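Local coordinates for protein SusD homolog (Bacteroides thetaiotaomicron, PDB 3SGH) that probably binds glycans at the outer membrane as a SusD-like lipoprotein, helping to capture sugars for uptake by a partner transporter, at residues G78-Y83 with M113-S118; T108-M113 with H145-D150; Q120-Y125 with D138-V143; E134-N139 with K468-A473. All coordinates share one frame; numbering follows the deposited sequence.

Contact 1 of 4, residues G78-Y83 with M113-S118; sequences GRLYGY and MQLLAS
The selenium of Met113, present as selenomethionine, meets the ring of Tyr81 in a Met-aromatic contact that comes in obliquely: SE is 4.8 Å from the ring centroid and 47° off the ring normal, nearest CE1. The chain bends at both chi2 and chi3, which carries the terminal methyl CE past the ring and back toward the other helix, 3.9 Å from Leu80 O. Such a flexible, polarisable side chain suits a place where ring and backbone must both be covered. The Tyr81 chi1 of -103° lies far from a staggered value and sets the ring edge against Leu116, whose CD2 sits near the ring plane, 3.7 Å from Tyr81 CD1. Beside this, Leu80 points toward the partner helix and meets two leucines: Leu80 CD1 touches Leu115 CD2 at 3.9 Å and Leu116 CB at 4.0 Å. No hydrogen bond crosses between the segments; leucines suit the place because their branched ends fill the space between two helices with apolar contact. Were Tyr81 an alanine, Met113 SE and Leu116 CD2 would probably lose the ring they pack on, and a gap would open between the helices. The two segments run nearly antiparallel, their axes 10.2 Å apart at an angle of 157°. Outside them, Trp77 stacks on the Tyr81 ring, helix 26-29 covers Leu80 through Val27, helix 33-40 reaches Leu115 through Ile39, and helix 140-162 backs Met113 with Met147.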
loop_
_atom_site.group_PDB
_atom_site.type_symbol
_atom_site.label_atom_id
_atom_site.label_comp_id
_atom_site.label_asym_id
_atom_site.label_seq_id
_atom_site.Cartn_x
_atom_site.Cartn_y
_atom_site.Cartn_z
ATOM N N GLY A 78 6.021 -13.419 -8.085
ATOM C CA GLY A 78 5.483 -14.789 -8.104
ATOM C C GLY A 78 4.120 -14.896 -7.460
ATOM O O GLY A 78 3.215 -15.620 -7.939
ATOM N N ARG A 79 3.956 -14.154 -6.369
ATOM C CA ARG A 79 2.732 -14.225 -5.620
ATOM C C ARG A 79 1.550 -13.598 -6.407
ATOM O O ARG A 79 0.462 -14.210 -6.532
ATOM C CB ARG A 79 2.929 -13.519 -4.267
ATOM C CG ARG A 79 1.713 -13.618 -3.303
ATOM C CD ARG A 79 1.334 -15.042 -2.962
ATOM N NE ARG A 79 2.395 -15.740 -2.269
ATOM C CZ ARG A 79 2.308 -16.957 -1.757
ATOM N NH1 ARG A 79 1.167 -17.633 -1.823
ATOM N NH2 ARG A 79 3.361 -17.471 -1.154
ATOM N N LEU A 80 1.773 -12.387 -6.917
ATOM C CA LEU A 80 0.740 -11.633 -7.586
ATOM C C LEU A 80 0.418 -12.256 -8.954
ATOM O O LEU A 80 -0.748 -12.425 -9.281
ATOM C CB LEU A 80 1.156 -10.173 -7.773
ATOM C CG LEU A 80 1.331 -9.443 -6.416
ATOM C CD1 LEU A 80 1.815 -8.004 -6.629
ATOM C CD2 LEU A 80 -0.012 -9.459 -5.588
ATOM N N TYR A 81 1.446 -12.569 -9.751
ATOM C CA TYR A 81 1.214 -13.333 -10.967
ATOM C C TYR A 81 0.487 -14.642 -10.721
ATOM O O TYR A 81 -0.394 -15.002 -11.480
ATOM C CB TYR A 81 2.509 -13.627 -11.717
ATOM C CG TYR A 81 2.708 -12.753 -12.912
ATOM C CD1 TYR A 81 3.027 -11.418 -12.791
ATOM C CD2 TYR A 81 2.627 -13.308 -14.180
ATOM C CE1 TYR A 81 3.195 -10.616 -13.931
ATOM C CE2 TYR A 81 2.813 -12.555 -15.303
ATOM C CZ TYR A 81 3.085 -11.209 -15.187
ATOM O OH TYR A 81 3.266 -10.498 -16.349
ATOM N N GLY A 82 0.838 -15.352 -9.661
ATOM C CA GLY A 82 0.189 -16.609 -9.357
ATOM C C GLY A 82 -1.304 -16.495 -9.121
ATOM O O GLY A 82 -2.092 -17.378 -9.526
ATOM N N TYR A 83 -1.725 -15.419 -8.465
ATOM C CA TYR A 83 -3.150 -15.254 -8.209
ATOM C C TYR A 83 -3.918 -14.798 -9.473
ATOM O O TYR A 83 -5.035 -15.246 -9.714
ATOM C CB TYR A 83 -3.393 -14.266 -7.055
ATOM C CG TYR A 83 -3.005 -14.774 -5.695
ATOM C CD1 TYR A 83 -3.355 -16.055 -5.277
ATOM C CD2 TYR A 83 -2.371 -13.928 -4.781
ATOM C CE1 TYR A 83 -3.004 -16.514 -4.038
ATOM C CE2 TYR A 83 -2.040 -14.366 -3.527
ATOM C CZ TYR A 83 -2.350 -15.654 -3.148
ATOM O OH TYR A 83 -2.023 -16.089 -1.887
HETATM N N MSE A 113 -1.876 -5.781 -10.541
HETATM C CA MSE A 113 -0.818 -5.328 -11.409
HETATM C C MSE A 113 -0.418 -3.874 -11.143
HETATM O O MSE A 113 0.728 -3.495 -11.417
HETATM C CB MSE A 113 -1.183 -5.546 -12.866
HETATM C CG MSE A 113 -1.282 -7.076 -13.186
HETATM SE SE MSE A 113 0.397 -8.015 -12.881
HETATM C CE MSE A 113 -0.190 -9.326 -11.615
ATOM N N GLN A 114 -1.320 -3.048 -10.621
ATOM C CA GLN A 114 -0.913 -1.690 -10.237
ATOM C C GLN A 114 0.049 -1.750 -9.056
ATOM O O GLN A 114 0.985 -0.979 -8.990
ATOM C CB GLN A 114 -2.101 -0.769 -9.966
ATOM C CG GLN A 114 -3.037 -1.100 -8.825
ATOM C CD GLN A 114 -2.507 -0.737 -7.435
ATOM O OE1 GLN A 114 -1.832 0.262 -7.278
ATOM N NE2 GLN A 114 -2.820 -1.572 -6.433
ATOM N N LEU A 115 -0.174 -2.712 -8.154
ATOM C CA LEU A 115 0.773 -2.991 -7.098
ATOM C C LEU A 115 2.119 -3.441 -7.656
ATOM O O LEU A 115 3.156 -2.917 -7.263
ATOM C CB LEU A 115 0.242 -4.028 -6.118
ATOM C CG LEU A 115 1.159 -4.467 -4.969
ATOM C CD1 LEU A 115 1.702 -3.287 -4.218
ATOM C CD2 LEU A 115 0.393 -5.456 -4.054
ATOM N N LEU A 116 2.111 -4.369 -8.611
ATOM C CA LEU A 116 3.377 -4.902 -9.109
ATOM C C LEU A 116 4.114 -3.805 -9.898
ATOM O O LEU A 116 5.338 -3.670 -9.803
ATOM C CB LEU A 116 3.138 -6.181 -9.929
ATOM C CG LEU A 116 4.408 -6.928 -10.367
ATOM C CD1 LEU A 116 5.313 -7.262 -9.143
ATOM C CD2 LEU A 116 4.070 -8.207 -11.225
ATOM N N ALA A 117 3.380 -3.003 -10.669
ATOM C CA ALA A 117 3.985 -1.867 -11.402
ATOM C C ALA A 117 4.592 -0.846 -10.437
ATOM O O ALA A 117 5.669 -0.298 -10.724
ATOM C CB ALA A 117 2.964 -1.154 -12.327
ATOM N N SER A 118 3.927 -0.621 -9.311
ATOM C CA SER A 118 4.409 0.280 -8.243
ATOM C C SER A 118 5.628 -0.278 -7.489
ATOM O O SER A 118 6.315 0.459 -6.785
ATOM C CB SER A 118 3.280 0.604 -7.289
ATOM O OG SER A 118 2.255 1.319 -7.982
#

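Contact 2 of 4, residues T108-M113 with H145-D150; sequences TRVYGM and HAMFDD
Met147 and Val110 bury the most surface here, one reaching from each helix toward the other, and Asp150 follows. Met147, a selenomethionine, runs straight through chi2 and then turns at chi3 (-68°), which lays SE alongside the backbone of the opposite helix, 3.7 Å from Met113 C and 3.9 Å from Met113 CB. A long unbranched side chain can lie along a helix surface in this way. Val110 is short and branched, and suits the closer approach: CG1 lies 4.1 Å from Met147 CB, while CG2 sits beside the main chain, 3.6 Å from Met147 O, and also touches Asp150 CB at 4.0 Å. The Asp150 carboxylate lies near the Arg109 guanidinium. Its OD2 forms a long salt bridge with Arg109 NH1 (3.9 Å), in which the oxygen stands well out of the guanidinium plane, so charge acts without a directed N-H; a water joins the same two atoms through weak bonds. The firmer partners are tyrosines: Asp150 OD2 bonds Tyr125 OH, and Arg109 NE bonds Tyr85 OH. The segments run near-antiparallel, at 153°. Helix 181-198 touches both, Met195 meeting Val110 and Met147, while helix 75-84 packs on 108-113, Ile84 meeting Arg109 and Met113.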
loop_
_atom_site.group_PDB
_atom_site.type_symbol
_atom_site.label_atom_id
_atom_site.label_comp_id
_atom_site.label_asym_id
_atom_site.label_seq_id
_atom_site.Cartn_x
_atom_site.Cartn_y
_atom_site.Cartn_z
ATOM N N THR A 108 -9.764 -6.837 -10.609
ATOM C CA THR A 108 -8.874 -7.585 -9.757
ATOM C C THR A 108 -7.461 -7.690 -10.355
ATOM O O THR A 108 -6.469 -7.521 -9.616
ATOM C CB THR A 108 -9.477 -8.959 -9.377
ATOM O OG1 THR A 108 -10.798 -8.783 -8.827
ATOM C CG2 THR A 108 -8.601 -9.654 -8.328
ATOM N N ARG A 109 -7.381 -7.930 -11.659
ATOM C CA ARG A 109 -6.112 -7.871 -12.394
ATOM C C ARG A 109 -5.467 -6.514 -12.286
ATOM O O ARG A 109 -4.315 -6.422 -11.961
ATOM C CB ARG A 109 -6.349 -8.182 -13.859
ATOM C CG ARG A 109 -5.098 -8.286 -14.722
ATOM C CD ARG A 109 -5.485 -8.535 -16.114
ATOM N NE ARG A 109 -4.326 -8.612 -17.000
ATOM C CZ ARG A 109 -4.328 -8.312 -18.288
ATOM N NH1 ARG A 109 -5.407 -7.780 -18.882
ATOM N NH2 ARG A 109 -3.201 -8.480 -18.962
ATOM N N VAL A 110 -6.237 -5.446 -12.544
ATOM C CA VAL A 110 -5.695 -4.112 -12.395
ATOM C C VAL A 110 -5.192 -3.923 -10.949
ATOM O O VAL A 110 -4.121 -3.366 -10.766
ATOM C CB VAL A 110 -6.687 -2.997 -12.791
ATOM C CG1 VAL A 110 -6.167 -1.591 -12.276
ATOM C CG2 VAL A 110 -6.992 -2.983 -14.343
ATOM N N TYR A 111 -5.929 -4.357 -9.926
ATOM C CA TYR A 111 -5.518 -4.140 -8.507
ATOM C C TYR A 111 -4.136 -4.766 -8.256
ATOM O O TYR A 111 -3.213 -4.143 -7.682
ATOM C CB TYR A 111 -6.533 -4.699 -7.474
ATOM C CG TYR A 111 -6.239 -4.105 -6.116
ATOM C CD1 TYR A 111 -5.326 -4.711 -5.218
ATOM C CD2 TYR A 111 -6.807 -2.894 -5.753
ATOM C CE1 TYR A 111 -5.034 -4.094 -3.991
ATOM C CE2 TYR A 111 -6.529 -2.298 -4.543
ATOM C CZ TYR A 111 -5.651 -2.902 -3.670
ATOM O OH TYR A 111 -5.359 -2.255 -2.486
ATOM N N GLY A 112 -3.977 -5.972 -8.750
ATOM C CA GLY A 112 -2.775 -6.724 -8.524
ATOM C C GLY A 112 -1.612 -6.153 -9.293
ATOM O O GLY A 112 -0.490 -6.089 -8.791
HETATM N N MSE A 113 -1.876 -5.781 -10.541
HETATM C CA MSE A 113 -0.818 -5.328 -11.409
HETATM C C MSE A 113 -0.418 -3.874 -11.143
HETATM O O MSE A 113 0.728 -3.495 -11.417
HETATM C CB MSE A 113 -1.183 -5.546 -12.866
HETATM C CG MSE A 113 -1.282 -7.076 -13.186
HETATM SE SE MSE A 113 0.397 -8.015 -12.881
HETATM C CE MSE A 113 -0.190 -9.326 -11.615
ATOM N N HIS A 145 -1.450 3.457 -18.494
ATOM C CA HIS A 145 -2.575 3.839 -19.394
ATOM C C HIS A 145 -3.489 2.659 -19.743
ATOM O O HIS A 145 -4.739 2.784 -19.681
ATOM C CB HIS A 145 -2.063 4.522 -20.648
ATOM C CG HIS A 145 -1.570 5.920 -20.416
ATOM N ND1 HIS A 145 -1.711 6.919 -21.351
ATOM C CD2 HIS A 145 -0.911 6.474 -19.377
ATOM C CE1 HIS A 145 -1.166 8.032 -20.888
ATOM N NE2 HIS A 145 -0.668 7.788 -19.694
ATOM N N ALA A 146 -2.888 1.505 -20.056
ATOM C CA ALA A 146 -3.643 0.284 -20.304
ATOM C C ALA A 146 -4.518 -0.108 -19.119
ATOM O O ALA A 146 -5.658 -0.496 -19.333
ATOM C CB ALA A 146 -2.726 -0.887 -20.662
HETATM N N MSE A 147 -3.969 -0.011 -17.896
HETATM C CA MSE A 147 -4.717 -0.356 -16.686
HETATM C C MSE A 147 -5.872 0.619 -16.467
HETATM O O MSE A 147 -6.967 0.173 -16.103
HETATM C CB MSE A 147 -3.819 -0.482 -15.435
HETATM C CG MSE A 147 -2.875 -1.620 -15.494
HETATM SE SE MSE A 147 -1.912 -1.880 -13.844
HETATM C CE MSE A 147 -0.872 -0.241 -13.974
ATOM N N PHE A 148 -5.675 1.920 -16.688
ATOM C CA PHE A 148 -6.799 2.886 -16.638
ATOM C C PHE A 148 -7.904 2.498 -17.647
ATOM O O PHE A 148 -9.092 2.516 -17.318
ATOM C CB PHE A 148 -6.342 4.338 -16.898
ATOM C CG PHE A 148 -5.731 5.039 -15.693
ATOM C CD1 PHE A 148 -6.528 5.401 -14.627
ATOM C CD2 PHE A 148 -4.359 5.321 -15.636
ATOM C CE1 PHE A 148 -6.020 6.023 -13.520
ATOM C CE2 PHE A 148 -3.835 5.970 -14.539
ATOM C CZ PHE A 148 -4.665 6.326 -13.468
ATOM N N ASP A 149 -7.492 2.136 -18.862
ATOM C CA ASP A 149 -8.454 1.685 -19.877
ATOM C C ASP A 149 -9.285 0.471 -19.432
ATOM O O ASP A 149 -10.511 0.450 -19.612
ATOM C CB ASP A 149 -7.761 1.423 -21.224
ATOM C CG ASP A 149 -7.164 2.695 -21.839
ATOM O OD1 ASP A 149 -7.540 3.810 -21.434
ATOM O OD2 ASP A 149 -6.290 2.557 -22.732
ATOM N N ASP A 150 -8.636 -0.538 -18.855
ATOM C CA ASP A 150 -9.344 -1.743 -18.469
ATOM C C ASP A 150 -10.248 -1.424 -17.273
ATOM O O ASP A 150 -11.378 -1.910 -17.163
ATOM C CB ASP A 150 -8.352 -2.845 -18.139
ATOM C CG ASP A 150 -7.723 -3.471 -19.402
ATOM O OD1 ASP A 150 -8.289 -3.326 -20.507
ATOM O OD2 ASP A 150 -6.683 -4.135 -19.269
HETATM O O HOH W 1 -7.186 -6.061 -16.606
#

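Contact 3 of 4, residues Q120-Y125 with D138-V143; sequences QGPIPY and DNEQTV
The connection from helix 100-120 to helix 140-162 folds back on itself where Ile123 meets Asp138, just ahead of the second helix. Asp138 N donates to Ile123 O (2.9 Å) at an N-H...O angle of 150°, approaching from above the carbonyl plane. The Asp138 carboxylate reaches over to Tyr125: OD2 lies 3.2 Å from Tyr125 CB, near the plane of the ring, while a water links OD1 to Tyr125 N. Thr126 OG1 also bonds OD1, so this buried acid is well supplied with partners. Asn139 then takes the N-cap position of helix 140-162. Its short side chain curls back so that OD1 accepts from Thr142 N and also from Thr142 OG1, at 2.9 Å and 2.8 Å. The other end of the connection leaves helix 100-120 through Gly121, whose positive phi of 96° would jam a CB against the preceding carbonyl; the bare backbone also lets Glu140 CG come within 3.4 Å of Gly121 C. The Glu140 carboxylate lies by Pro122 CD, and its OE1 accepts from Trp490 N. On the first turn of helix 140-162, Val143 CG2, placed anti to the backbone N, fills the angle between Ile123 CD1 (3.8 Å) and Tyr125 CB (3.6 Å), one methyl of the branched valine set against two apolar neighbours.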
loop_
_atom_site.group_PDB
_atom_site.type_symbol
_atom_site.label_atom_id
_atom_site.label_comp_id
_atom_site.label_asym_id
_atom_site.label_seq_id
_atom_site.Cartn_x
_atom_site.Cartn_y
_atom_site.Cartn_z
ATOM N N GLN A 120 8.070 -2.757 -9.296
ATOM C CA GLN A 120 9.195 -3.005 -10.184
ATOM C C GLN A 120 9.241 -2.143 -11.432
ATOM O O GLN A 120 10.278 -2.040 -12.063
ATOM C CB GLN A 120 9.252 -4.484 -10.611
ATOM C CG GLN A 120 8.175 -4.943 -11.518
ATOM C CD GLN A 120 8.471 -6.334 -12.035
ATOM O OE1 GLN A 120 8.622 -7.255 -11.255
ATOM N NE2 GLN A 120 8.630 -6.472 -13.347
ATOM N N GLY A 121 8.131 -1.511 -11.776
ATOM C CA GLY A 121 8.070 -0.683 -12.974
ATOM C C GLY A 121 7.495 -1.440 -14.158
ATOM O O GLY A 121 6.368 -1.957 -14.066
ATOM N N PRO A 122 8.260 -1.538 -15.273
ATOM C CA PRO A 122 7.705 -2.283 -16.408
ATOM C C PRO A 122 7.243 -3.698 -16.020
ATOM O O PRO A 122 7.907 -4.386 -15.261
ATOM C CB PRO A 122 8.889 -2.377 -17.379
ATOM C CG PRO A 122 9.713 -1.224 -17.103
ATOM C CD PRO A 122 9.596 -0.999 -15.588
ATOM N N ILE A 123 6.119 -4.114 -16.587
ATOM C CA ILE A 123 5.653 -5.485 -16.487
ATOM C C ILE A 123 5.022 -5.855 -17.815
ATOM O O ILE A 123 4.542 -4.994 -18.523
ATOM C CB ILE A 123 4.579 -5.630 -15.384
ATOM C CG1 ILE A 123 3.384 -4.700 -15.639
ATOM C CG2 ILE A 123 5.172 -5.454 -13.932
ATOM C CD1 ILE A 123 2.166 -4.946 -14.720
ATOM N N PRO A 124 4.910 -7.152 -18.114
ATOM C CA PRO A 124 4.038 -7.545 -19.222
ATOM C C PRO A 124 2.575 -7.325 -18.848
ATOM O O PRO A 124 2.173 -7.604 -17.696
ATOM C CB PRO A 124 4.328 -9.051 -19.404
ATOM C CG PRO A 124 5.433 -9.390 -18.490
ATOM C CD PRO A 124 5.536 -8.301 -17.450
ATOM N N TYR A 125 1.787 -6.835 -19.790
ATOM C CA TYR A 125 0.383 -6.570 -19.532
ATOM C C TYR A 125 -0.399 -6.613 -20.855
ATOM O O TYR A 125 -1.075 -7.619 -21.118
ATOM C CB TYR A 125 0.206 -5.265 -18.718
ATOM C CG TYR A 125 -1.222 -5.001 -18.274
ATOM C CD1 TYR A 125 -1.692 -5.474 -17.060
ATOM C CD2 TYR A 125 -2.104 -4.308 -19.101
ATOM C CE1 TYR A 125 -3.009 -5.263 -16.652
ATOM C CE2 TYR A 125 -3.454 -4.101 -18.691
ATOM C CZ TYR A 125 -3.875 -4.599 -17.465
ATOM O OH TYR A 125 -5.167 -4.429 -17.056
ATOM N N ASP A 138 5.456 -4.107 -21.157
ATOM C CA ASP A 138 5.016 -2.713 -21.393
ATOM C C ASP A 138 5.960 -1.766 -20.613
ATOM O O ASP A 138 6.354 -2.061 -19.469
ATOM C CB ASP A 138 3.614 -2.470 -20.837
ATOM C CG ASP A 138 2.512 -3.226 -21.593
ATOM O OD1 ASP A 138 2.744 -3.703 -22.703
ATOM O OD2 ASP A 138 1.403 -3.339 -21.021
ATOM N N ASN A 139 6.298 -0.615 -21.185
ATOM C CA ASN A 139 6.938 0.391 -20.350
ATOM C C ASN A 139 5.899 0.954 -19.385
ATOM O O ASN A 139 4.711 0.641 -19.487
ATOM C CB ASN A 139 7.670 1.443 -21.179
ATOM C CG ASN A 139 6.756 2.345 -21.975
ATOM O OD1 ASN A 139 5.571 2.429 -21.741
ATOM N ND2 ASN A 139 7.325 3.021 -22.929
ATOM N N GLU A 140 6.346 1.712 -18.396
ATOM C CA GLU A 140 5.457 2.114 -17.335
ATOM C C GLU A 140 4.337 3.017 -17.857
ATOM O O GLU A 140 3.183 2.806 -17.529
ATOM C CB GLU A 140 6.233 2.751 -16.203
ATOM C CG GLU A 140 7.127 1.728 -15.452
ATOM C CD GLU A 140 8.151 2.418 -14.572
ATOM O OE1 GLU A 140 7.743 2.814 -13.463
ATOM O OE2 GLU A 140 9.343 2.579 -14.980
ATOM N N GLN A 141 4.633 3.977 -18.728
ATOM C CA GLN A 141 3.527 4.757 -19.287
ATOM C C GLN A 141 2.452 3.850 -19.901
ATOM O O GLN A 141 1.245 4.052 -19.682
ATOM C CB GLN A 141 4.006 5.819 -20.302
ATOM C CG GLN A 141 2.858 6.627 -20.819
ATOM C CD GLN A 141 3.244 7.447 -22.015
ATOM O OE1 GLN A 141 3.845 6.932 -22.965
ATOM N NE2 GLN A 141 2.903 8.722 -21.989
ATOM N N THR A 142 2.882 2.837 -20.640
ATOM C CA THR A 142 1.948 2.016 -21.396
ATOM C C THR A 142 1.091 1.199 -20.471
ATOM O O THR A 142 -0.124 1.120 -20.655
ATOM C CB THR A 142 2.720 1.099 -22.396
ATOM O OG1 THR A 142 3.334 1.942 -23.396
ATOM C CG2 THR A 142 1.788 0.117 -23.073
ATOM N N VAL A 143 1.709 0.591 -19.459
ATOM C CA VAL A 143 0.919 -0.246 -18.528
ATOM C C VAL A 143 -0.018 0.604 -17.672
ATOM O O VAL A 143 -1.145 0.226 -17.476
ATOM C CB VAL A 143 1.763 -1.235 -17.670
ATOM C CG1 VAL A 143 2.713 -0.534 -16.697
ATOM C CG2 VAL A 143 0.844 -2.186 -16.955
HETATM O O HOH W 2 2.927 -6.290 -22.429
#

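Contact 4 of 4, residues E134-N139 with K468-A473; sequences EAPYDN and KANVEA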
loop_
_atom_site.group_PDB
_atom_site.type_symbol
_atom_site.label_atom_id
_atom_site.label_comp_id
_atom_site.label_asym_id
_atom_site.label_seq_id
_atom_site.Cartn_x
_atom_site.Cartn_y
_atom_site.Cartn_z
ATOM N N GLU A 134 6.677 -16.051 -22.720
ATOM C CA GLU A 134 7.568 -15.061 -23.283
ATOM C C GLU A 134 6.810 -13.821 -23.721
ATOM O O GLU A 134 6.796 -13.493 -24.892
ATOM C CB GLU A 134 8.409 -15.658 -24.424
ATOM C CG GLU A 134 9.317 -16.768 -23.897
ATOM C CD GLU A 134 10.272 -17.360 -24.920
ATOM O OE1 GLU A 134 10.297 -16.901 -26.100
ATOM O OE2 GLU A 134 11.006 -18.301 -24.516
ATOM N N ALA A 135 6.184 -13.113 -22.786
ATOM C CA ALA A 135 5.457 -11.901 -23.152
ATOM C C ALA A 135 6.381 -10.701 -23.101
ATOM O O ALA A 135 7.095 -10.511 -22.123
ATOM C CB ALA A 135 4.271 -11.650 -22.204
ATOM N N PRO A 136 6.321 -9.844 -24.117
ATOM C CA PRO A 136 6.983 -8.549 -24.008
ATOM C C PRO A 136 6.484 -7.681 -22.868
ATOM O O PRO A 136 5.306 -7.779 -22.420
ATOM C CB PRO A 136 6.679 -7.879 -25.365
ATOM C CG PRO A 136 6.488 -9.011 -26.284
ATOM C CD PRO A 136 5.753 -10.048 -25.459
ATOM N N TYR A 137 7.392 -6.849 -22.375
ATOM C CA TYR A 137 7.071 -5.926 -21.285
ATOM C C TYR A 137 6.454 -4.657 -21.856
ATOM O O TYR A 137 6.861 -4.197 -22.899
ATOM C CB TYR A 137 8.322 -5.562 -20.465
ATOM C CG TYR A 137 8.743 -6.620 -19.438
ATOM C CD1 TYR A 137 8.913 -7.968 -19.802
ATOM C CD2 TYR A 137 8.946 -6.282 -18.097
ATOM C CE1 TYR A 137 9.296 -8.930 -18.856
ATOM C CE2 TYR A 137 9.326 -7.244 -17.165
ATOM C CZ TYR A 137 9.511 -8.571 -17.566
ATOM O OH TYR A 137 9.879 -9.543 -16.658
ATOM N N ASP A 138 5.456 -4.107 -21.157
ATOM C CA ASP A 138 5.016 -2.713 -21.393
ATOM C C ASP A 138 5.960 -1.766 -20.613
ATOM O O ASP A 138 6.354 -2.061 -19.469
ATOM C CB ASP A 138 3.614 -2.470 -20.837
ATOM C CG ASP A 138 2.512 -3.226 -21.593
ATOM O OD1 ASP A 138 2.744 -3.703 -22.703
ATOM O OD2 ASP A 138 1.403 -3.339 -21.021
ATOM N N ASN A 139 6.298 -0.615 -21.185
ATOM C CA ASN A 139 6.938 0.391 -20.350
ATOM C C ASN A 139 5.899 0.954 -19.385
ATOM O O ASN A 139 4.711 0.641 -19.487
ATOM C CB ASN A 139 7.670 1.443 -21.179
ATOM C CG ASN A 139 6.756 2.345 -21.975
ATOM O OD1 ASN A 139 5.571 2.429 -21.741
ATOM N ND2 ASN A 139 7.325 3.021 -22.929
ATOM N N LYS A 468 14.152 -14.064 -21.366
ATOM C CA LYS A 468 15.384 -13.296 -21.387
ATOM C C LYS A 468 15.419 -12.063 -22.315
ATOM O O LYS A 468 15.789 -10.977 -21.884
ATOM C CB LYS A 468 16.545 -14.194 -21.782
ATOM C CG LYS A 468 17.938 -13.543 -21.615
ATOM C CD LYS A 468 19.015 -14.547 -22.077
ATOM C CE LYS A 468 20.344 -13.883 -22.221
ATOM N NZ LYS A 468 20.764 -13.324 -20.909
ATOM N N ALA A 469 15.091 -12.257 -23.579
ATOM C CA ALA A 469 15.103 -11.163 -24.549
ATOM C C ALA A 469 14.145 -10.044 -24.102
ATOM O O ALA A 469 14.505 -8.859 -24.127
ATOM C CB ALA A 469 14.759 -11.711 -26.031
ATOM N N ASN A 470 12.951 -10.391 -23.616
ATOM C CA ASN A 470 11.998 -9.342 -23.279
ATOM C C ASN A 470 12.365 -8.607 -21.990
ATOM O O ASN A 470 12.228 -7.397 -21.898
ATOM C CB ASN A 470 10.570 -9.908 -23.202
ATOM C CG ASN A 470 10.035 -10.332 -24.569
ATOM O OD1 ASN A 470 10.338 -9.701 -25.558
ATOM N ND2 ASN A 470 9.248 -11.403 -24.622
ATOM N N VAL A 471 12.845 -9.338 -20.988
ATOM C CA VAL A 471 13.256 -8.670 -19.747
ATOM C C VAL A 471 14.492 -7.782 -19.993
ATOM O O VAL A 471 14.599 -6.713 -19.455
ATOM C CB VAL A 471 13.397 -9.630 -18.538
ATOM C CG1 VAL A 471 14.645 -10.409 -18.560
ATOM C CG2 VAL A 471 13.249 -8.791 -17.219
ATOM N N GLU A 472 15.415 -8.211 -20.839
ATOM C CA GLU A 472 16.578 -7.364 -21.163
ATOM C C GLU A 472 16.172 -6.065 -21.871
ATOM O O GLU A 472 16.754 -5.001 -21.628
ATOM C CB GLU A 472 17.611 -8.165 -21.972
ATOM C CG GLU A 472 18.238 -9.251 -21.135
ATOM C CD GLU A 472 19.383 -10.027 -21.798
ATOM O OE1 GLU A 472 19.463 -10.129 -23.041
ATOM O OE2 GLU A 472 20.197 -10.559 -21.018
ATOM N N ALA A 473 15.167 -6.149 -22.741
ATOM C CA ALA A 473 14.572 -4.967 -23.363
ATOM C C ALA A 473 13.907 -4.069 -22.337
ATOM O O ALA A 473 14.004 -2.826 -22.430
ATOM C CB ALA A 473 13.595 -5.366 -24.453
HETATM O O HOH W 3 8.029 -12.899 -27.092
HETATM O O HOH W 4 10.064 -6.524 -23.324
#
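Asn470, in the first turn of helix 468-477, lies side by side with Pro136 of the extended loop that leads to helix 140-162, so a near-terminal helix is seated on the connection between two much earlier ones. Asn470 has the largest share of the buried surface. With CG anti to the carbonyl carbon (chi1 -69°), its amide stands out from the helix toward the loop backbone, and CG comes 3.6 Å from Pro136 CA. A water bridges ND2 to the loop, donating to Glu134 O at 2.6 Å and accepting from Asn470 ND2 at 3.1 Å. Asn467 OD1, just before the helix, takes a hydrogen bond from ND2 and so helps fix the rotation of the amide. A short amide suits this place, since its N-H groups can serve both the water and Asn467 OD1. Tyr137 lies alongside Val471, both side chains pointing the same way. Its chi1 of -80° puts the ring against the helix, with Val471 CA over one face. The phenol end meets the valine branch that is anti to its backbone N: Val471 CG2 is 3.8 Å from Tyr137 CZ. Beyond, the hydroxyl bonds Glu463 OE1, and Phe459 meets the ring edge to face. A serine in place of Tyr137 would probably strip Val471 and Phe459 of their aromatic neighbour and leave Glu463 without its hydroxyl mate. On the backbone side of the tyrosine, a second water accepts from Tyr137 N at 2.9 Å and donates to Asn470 O at 2.7 Å.

Overall arrangement
Contacts 1 and 2 are buried helix packing and share Met113: helix 100-120 is held against helix 75-84 in the first and helix 140-162 in the second. Contact 1 is apolar, with one Met-aromatic contact, whereas contact 2 adds a long Arg-Asp salt bridge. Contact 3, also buried, closes the connection between helices 100-120 and 140-162 with one backbone hydrogen bond and a helix cap; its Tyr125 reaches Asp150 of contact 2, and its Ile123 packs on Met113. Contact 4 lies farther out, partly exposed and water-bridged, and brings in a helix more than 300 residues later. It shares Asp138 and Asn139 with contact 3, and Tyr137 packs against Pro122 and Ile123.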